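Local coordinates for protein glycoside hydrolase (Streptococcus pneumoniae serotype 4, PDB 6ORH) that probably hydrolyses alpha-L-fucosidic linkages, contributing to the breakdown of fucosylated host carbohydrate antigens by the bacterium, at residues V431-S436 with P440-I445; W356-D359 with P363-L366. The protein carries 2 engineered substitutions. All blocks are in the same frame, centred on the assembly; numbering follows the deposited sequence.

In the fold
Contacts 1 and 2, whose centres lie 6 Å apart, join the same two antiparallel sheets of the C-terminal F5/8 type C domain. Strands 364-370 and 428-436 are neighbours in one sheet, where Val-431 N and Leu-366 O are 2.8 Å apart; in the other, strands 356-357 and 441-448 pair with Leu-442 O and Trp-356 N also 2.8 Å apart. Thr-443 of contact 1 belongs to a calcium site that carries no ion here, and the Trp-356 side chain is about 5 Å from that of His-346, another residue of the site. Glycan is bound both by residues between 28 and 264, in the fucosidase part of the chain, and by Val-403, Trp-404 and Gln-405 of this domain.

Contact 1: V431-S436 with P440-I445; sequences VVITES and PLLTKI
Ile-433 and Pro-440 make the tight part of this contact: the delta methyl CD1 of Ile-433 meets CB of Pro-440 at 3.7 Å and CG at 4.0 Å, the two side chains crossing obliquely. CG1 of Ile-433 stands anti to the carbonyl carbon (chi1 -59°), and the extended second torsion (chi2 171°) carries CD1 out to the proline ring. The same methyl is 4.3 Å from Leu-442 CD1, so one branch of Ile-433 serves two partners, with Trp-356 also packed on it. Farther along, the packing is slacker: Val-431 CG2 and Ile-445 CD1 are 4.4 Å apart, with Ile-379 touching both residues. The backbones diverge accordingly, the CA atoms of Ser-436 and Pro-440 being 6.5 Å apart but those of Val-431 and Ile-445 9.0 Å. At the narrow end Ser-436 OG lies near Pro-440 CB but is bound to Ala-438 O, in the intervening turn. The outward side is more open but partly met by the second subunit. Exposed Glu-435 and partly exposed Thr-434 both face Ala-393 in a classic beta bulge, and Thr-434 OG1 hydrogen-bonds to Glu-237 OE2 of the second subunit. Aliphatic side chains meeting between two sheets, whose consecutive strands are joined by a short turn, typify the beta-sandwich of F5/8 type C domains.

Contact 2: W356-D359 with P363-L366; sequences WASD and PIQL
The indole of Trp-356 has Leu-366 over one face and Ile-364 at its edge, where it fills the space between the two sheets of the F5/8 type C beta-sandwich. Ile-364, two residues into 363-366, divides its branches between two partners. Its CG2, anti to the backbone N, comes to the edge of the indole near the ring plane, 3.7 Å from Trp-356 CZ2. The other branch, CG1 anti to the carbonyl carbon, puts CD1 alongside Ser-358, 3.9 Å from OG. That hydroxyl has its polar partner in the turn, a hydrogen bond with Ala-360 N. Gln-365 then points away from 356-359, to pack on Arg-430 and Val-432 of strand 428-436, so the inward and outward side chains alternate as expected of a strand. Leu-366 faces the tryptophan again and brings both methyls over one face of the indole: CD2 lies 3.8 Å from Trp-356 CE2 and as far from NE1, by the rim of the five-membered ring. The opposite face is met by Ser-358 N, 4.0 Å above the plane and offset toward the rim. With Trp-356 NE1 hydrogen-bonded to Pro-336 O, the buried indole has its one polar atom satisfied and its rotation probably restricted. Leu-366 CD1 completes the contact with a CH-pi interaction, 3.8 Å from the centroid of the Trp-356 six-membered ring and 7° off the ring normal.

Contact 1: V431-S436 with P440-I445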
loop_
_atom_site.group_PDB
_atom_site.type_symbol
_atom_site.label_atom_id
_atom_site.label_comp_id
_atom_site.label_asym_id
_atom_site.label_seq_id
_atom_site.Cartn_x
_atom_site.Cartn_y
_atom_site.Cartn_z
ATOM N N VAL A 431 19.990 7.358 0.926
ATOM C CA VAL A 431 18.652 7.932 0.832
ATOM C C VAL A 431 18.679 8.862 -0.374
ATOM O O VAL A 431 19.476 9.813 -0.442
ATOM C CB VAL A 431 18.244 8.645 2.138
ATOM C CG1 VAL A 431 16.908 9.386 1.991
ATOM C CG2 VAL A 431 18.112 7.611 3.256
ATOM N N VAL A 432 17.780 8.600 -1.342
ATOM C CA VAL A 432 17.798 9.361 -2.578
ATOM C C VAL A 432 16.451 10.056 -2.729
ATOM O O VAL A 432 15.431 9.381 -2.883
ATOM C CB VAL A 432 18.120 8.488 -3.805
ATOM C CG1 VAL A 432 18.253 9.331 -5.071
ATOM C CG2 VAL A 432 19.384 7.653 -3.605
ATOM N N ILE A 433 16.494 11.392 -2.760
ATOM C CA ILE A 433 15.312 12.225 -2.980
ATOM C C ILE A 433 15.214 12.505 -4.482
ATOM O O ILE A 433 16.086 13.168 -5.042
ATOM C CB ILE A 433 15.350 13.518 -2.141
ATOM C CG1 ILE A 433 15.437 13.206 -0.638
ATOM C CG2 ILE A 433 14.152 14.418 -2.467
ATOM C CD1 ILE A 433 15.690 14.423 0.209
ATOM N N THR A 434 14.103 12.093 -5.118
ATOM C CA THR A 434 14.002 12.120 -6.578
ATOM C C THR A 434 12.974 13.135 -7.075
ATOM O O THR A 434 13.001 13.560 -8.238
ATOM C CB THR A 434 13.781 10.720 -7.167
ATOM O OG1 THR A 434 12.492 10.222 -6.754
ATOM C CG2 THR A 434 14.881 9.759 -6.772
ATOM N N GLU A 435 12.036 13.512 -6.205
ATOM C CA GLU A 435 11.072 14.546 -6.567
ATOM C C GLU A 435 10.680 15.348 -5.325
ATOM O O GLU A 435 10.485 14.771 -4.258
ATOM C CB GLU A 435 9.824 13.912 -7.204
ATOM C CG GLU A 435 8.948 14.977 -7.824
ATOM C CD GLU A 435 7.662 14.449 -8.422
ATOM O OE1 GLU A 435 7.757 13.514 -9.241
ATOM O OE2 GLU A 435 6.580 15.045 -8.135
ATOM N N SER A 436 10.595 16.684 -5.442
ATOM C CA SER A 436 10.274 17.535 -4.317
ATOM C C SER A 436 9.695 18.844 -4.833
ATOM O O SER A 436 10.163 19.367 -5.858
ATOM C CB SER A 436 11.503 17.738 -3.433
ATOM O OG SER A 436 11.194 18.421 -2.242
ATOM N N PRO A 440 14.568 20.282 -0.557
ATOM C CA PRO A 440 14.209 19.403 0.555
ATOM C C PRO A 440 14.948 19.734 1.845
ATOM O O PRO A 440 16.114 20.143 1.783
ATOM C CB PRO A 440 14.544 17.987 0.077
ATOM C CG PRO A 440 15.506 18.172 -1.098
ATOM C CD PRO A 440 15.273 19.571 -1.636
ATOM N N LEU A 441 14.234 19.555 2.969
ATOM C CA LEU A 441 14.802 19.553 4.317
ATOM C C LEU A 441 14.464 18.220 4.974
ATOM O O LEU A 441 13.340 17.706 4.847
ATOM C CB LEU A 441 14.206 20.676 5.166
ATOM C CG LEU A 441 14.490 22.097 4.693
ATOM C CD1 LEU A 441 13.281 22.617 3.932
ATOM C CD2 LEU A 441 14.780 23.001 5.887
ATOM N N LEU A 442 15.411 17.700 5.762
ATOM C CA LEU A 442 15.113 16.572 6.631
ATOM C C LEU A 442 15.731 16.893 7.987
ATOM O O LEU A 442 16.807 17.507 8.023
ATOM C CB LEU A 442 15.736 15.282 6.093
ATOM C CG LEU A 442 15.150 14.679 4.812
ATOM C CD1 LEU A 442 16.016 13.505 4.391
ATOM C CD2 LEU A 442 13.712 14.211 5.060
ATOM N N THR A 443 15.073 16.457 9.066
ATOM C CA THR A 443 15.556 16.737 10.412
ATOM C C THR A 443 16.283 15.540 11.014
ATOM O O THR A 443 17.012 15.700 11.999
ATOM C CB THR A 443 14.419 17.152 11.350
ATOM O OG1 THR A 443 13.486 16.073 11.530
ATOM C CG2 THR A 443 13.707 18.396 10.863
ATOM N N LYS A 444 16.105 14.363 10.429
ATOM C CA LYS A 444 16.520 13.125 11.072
ATOM C C LYS A 444 16.441 11.981 10.063
ATOM O O LYS A 444 15.509 11.917 9.231
ATOM C CB LYS A 444 15.526 12.804 12.194
ATOM C CG LYS A 444 15.836 11.609 13.089
ATOM C CD LYS A 444 14.627 11.416 13.993
ATOM C CE LYS A 444 14.475 10.029 14.554
ATOM N NZ LYS A 444 13.303 9.976 15.436
ATOM N N ILE A 445 17.442 11.088 10.125
ATOM C CA ILE A 445 17.361 9.758 9.545
ATOM C C ILE A 445 17.734 8.778 10.658
ATOM O O ILE A 445 18.776 8.963 11.296
ATOM C CB ILE A 445 18.283 9.571 8.320
ATOM C CG1 ILE A 445 17.922 10.507 7.160
ATOM C CG2 ILE A 445 18.278 8.118 7.862
ATOM C CD1 ILE A 445 19.049 10.711 6.183
#

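Contact 2: W356-D359 with P363-L366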
loop_
_atom_site.group_PDB
_atom_site.type_symbol
_atom_site.label_atom_id
_atom_site.label_comp_id
_atom_site.label_asym_id
_atom_site.label_seq_id
_atom_site.Cartn_x
_atom_site.Cartn_y
_atom_site.Cartn_z
ATOM N N TRP A 356 19.026 19.275 8.015
ATOM C CA TRP A 356 19.753 19.281 6.758
ATOM C C TRP A 356 18.830 19.814 5.662
ATOM O O TRP A 356 17.621 19.642 5.756
ATOM C CB TRP A 356 20.239 17.867 6.394
ATOM C CG TRP A 356 20.619 17.710 4.953
ATOM C CD1 TRP A 356 21.845 17.937 4.386
ATOM C CD2 TRP A 356 19.749 17.326 3.861
ATOM N NE1 TRP A 356 21.808 17.711 3.030
ATOM C CE2 TRP A 356 20.527 17.336 2.679
ATOM C CE3 TRP A 356 18.387 16.993 3.764
ATOM C CZ2 TRP A 356 20.000 17.018 1.424
ATOM C CZ3 TRP A 356 17.874 16.663 2.518
ATOM C CH2 TRP A 356 18.661 16.662 1.361
ATOM N N ALA A 357 19.419 20.474 4.672
ATOM C CA ALA A 357 18.730 20.978 3.488
ATOM C C ALA A 357 19.735 21.042 2.351
ATOM O O ALA A 357 20.946 21.096 2.600
ATOM C CB ALA A 357 18.124 22.339 3.754
ATOM N N SER A 358 19.244 20.991 1.105
ATOM C CA SER A 358 20.082 21.155 -0.072
ATOM C C SER A 358 19.270 21.756 -1.216
ATOM O O SER A 358 18.140 21.325 -1.469
ATOM C CB SER A 358 20.687 19.859 -0.506
ATOM O OG SER A 358 21.493 20.077 -1.661
ATOM N N ASP A 359 19.871 22.725 -1.913
ATOM C CA ASP A 359 19.279 23.306 -3.109
ATOM C C ASP A 359 19.905 22.680 -4.357
ATOM O O ASP A 359 19.776 23.220 -5.457
ATOM C CB ASP A 359 19.422 24.834 -3.090
ATOM C CG ASP A 359 20.873 25.285 -3.037
ATOM O OD1 ASP A 359 21.752 24.414 -2.867
ATOM O OD2 ASP A 359 21.117 26.505 -3.130
ATOM N N PRO A 363 18.389 14.087 -8.887
ATOM C CA PRO A 363 18.274 13.488 -7.549
ATOM C C PRO A 363 19.351 13.873 -6.535
ATOM O O PRO A 363 20.519 14.111 -6.886
ATOM C CB PRO A 363 18.338 11.985 -7.832
ATOM C CG PRO A 363 19.215 11.879 -9.071
ATOM C CD PRO A 363 18.879 13.115 -9.886
ATOM N N ILE A 364 18.930 13.973 -5.265
ATOM C CA ILE A 364 19.862 14.205 -4.166
ATOM C C ILE A 364 20.140 12.898 -3.436
ATOM O O ILE A 364 19.232 12.206 -2.966
ATOM C CB ILE A 364 19.375 15.334 -3.232
ATOM C CG1 ILE A 364 19.467 16.711 -3.889
ATOM C CG2 ILE A 364 20.152 15.308 -1.904
ATOM C CD1 ILE A 364 18.743 17.820 -3.157
ATOM N N GLN A 365 21.435 12.581 -3.295
ATOM C CA GLN A 365 21.813 11.311 -2.718
ATOM C C GLN A 365 22.561 11.564 -1.415
ATOM O O GLN A 365 23.642 12.160 -1.442
ATOM C CB GLN A 365 22.693 10.552 -3.709
ATOM C CG GLN A 365 23.196 9.231 -3.158
ATOM C CD GLN A 365 23.760 8.413 -4.287
ATOM O OE1 GLN A 365 23.054 8.077 -5.240
ATOM N NE2 GLN A 365 25.056 8.161 -4.225
ATOM N N LEU A 366 21.962 11.128 -0.301
ATOM C CA LEU A 366 22.617 11.137 1.007
ATOM C C LEU A 366 23.115 9.724 1.291
ATOM O O LEU A 366 22.371 8.757 1.148
ATOM C CB LEU A 366 21.605 11.569 2.082
ATOM C CG LEU A 366 21.135 13.014 1.987
ATOM C CD1 LEU A 366 19.855 13.232 2.798
ATOM C CD2 LEU A 366 22.256 13.943 2.458
#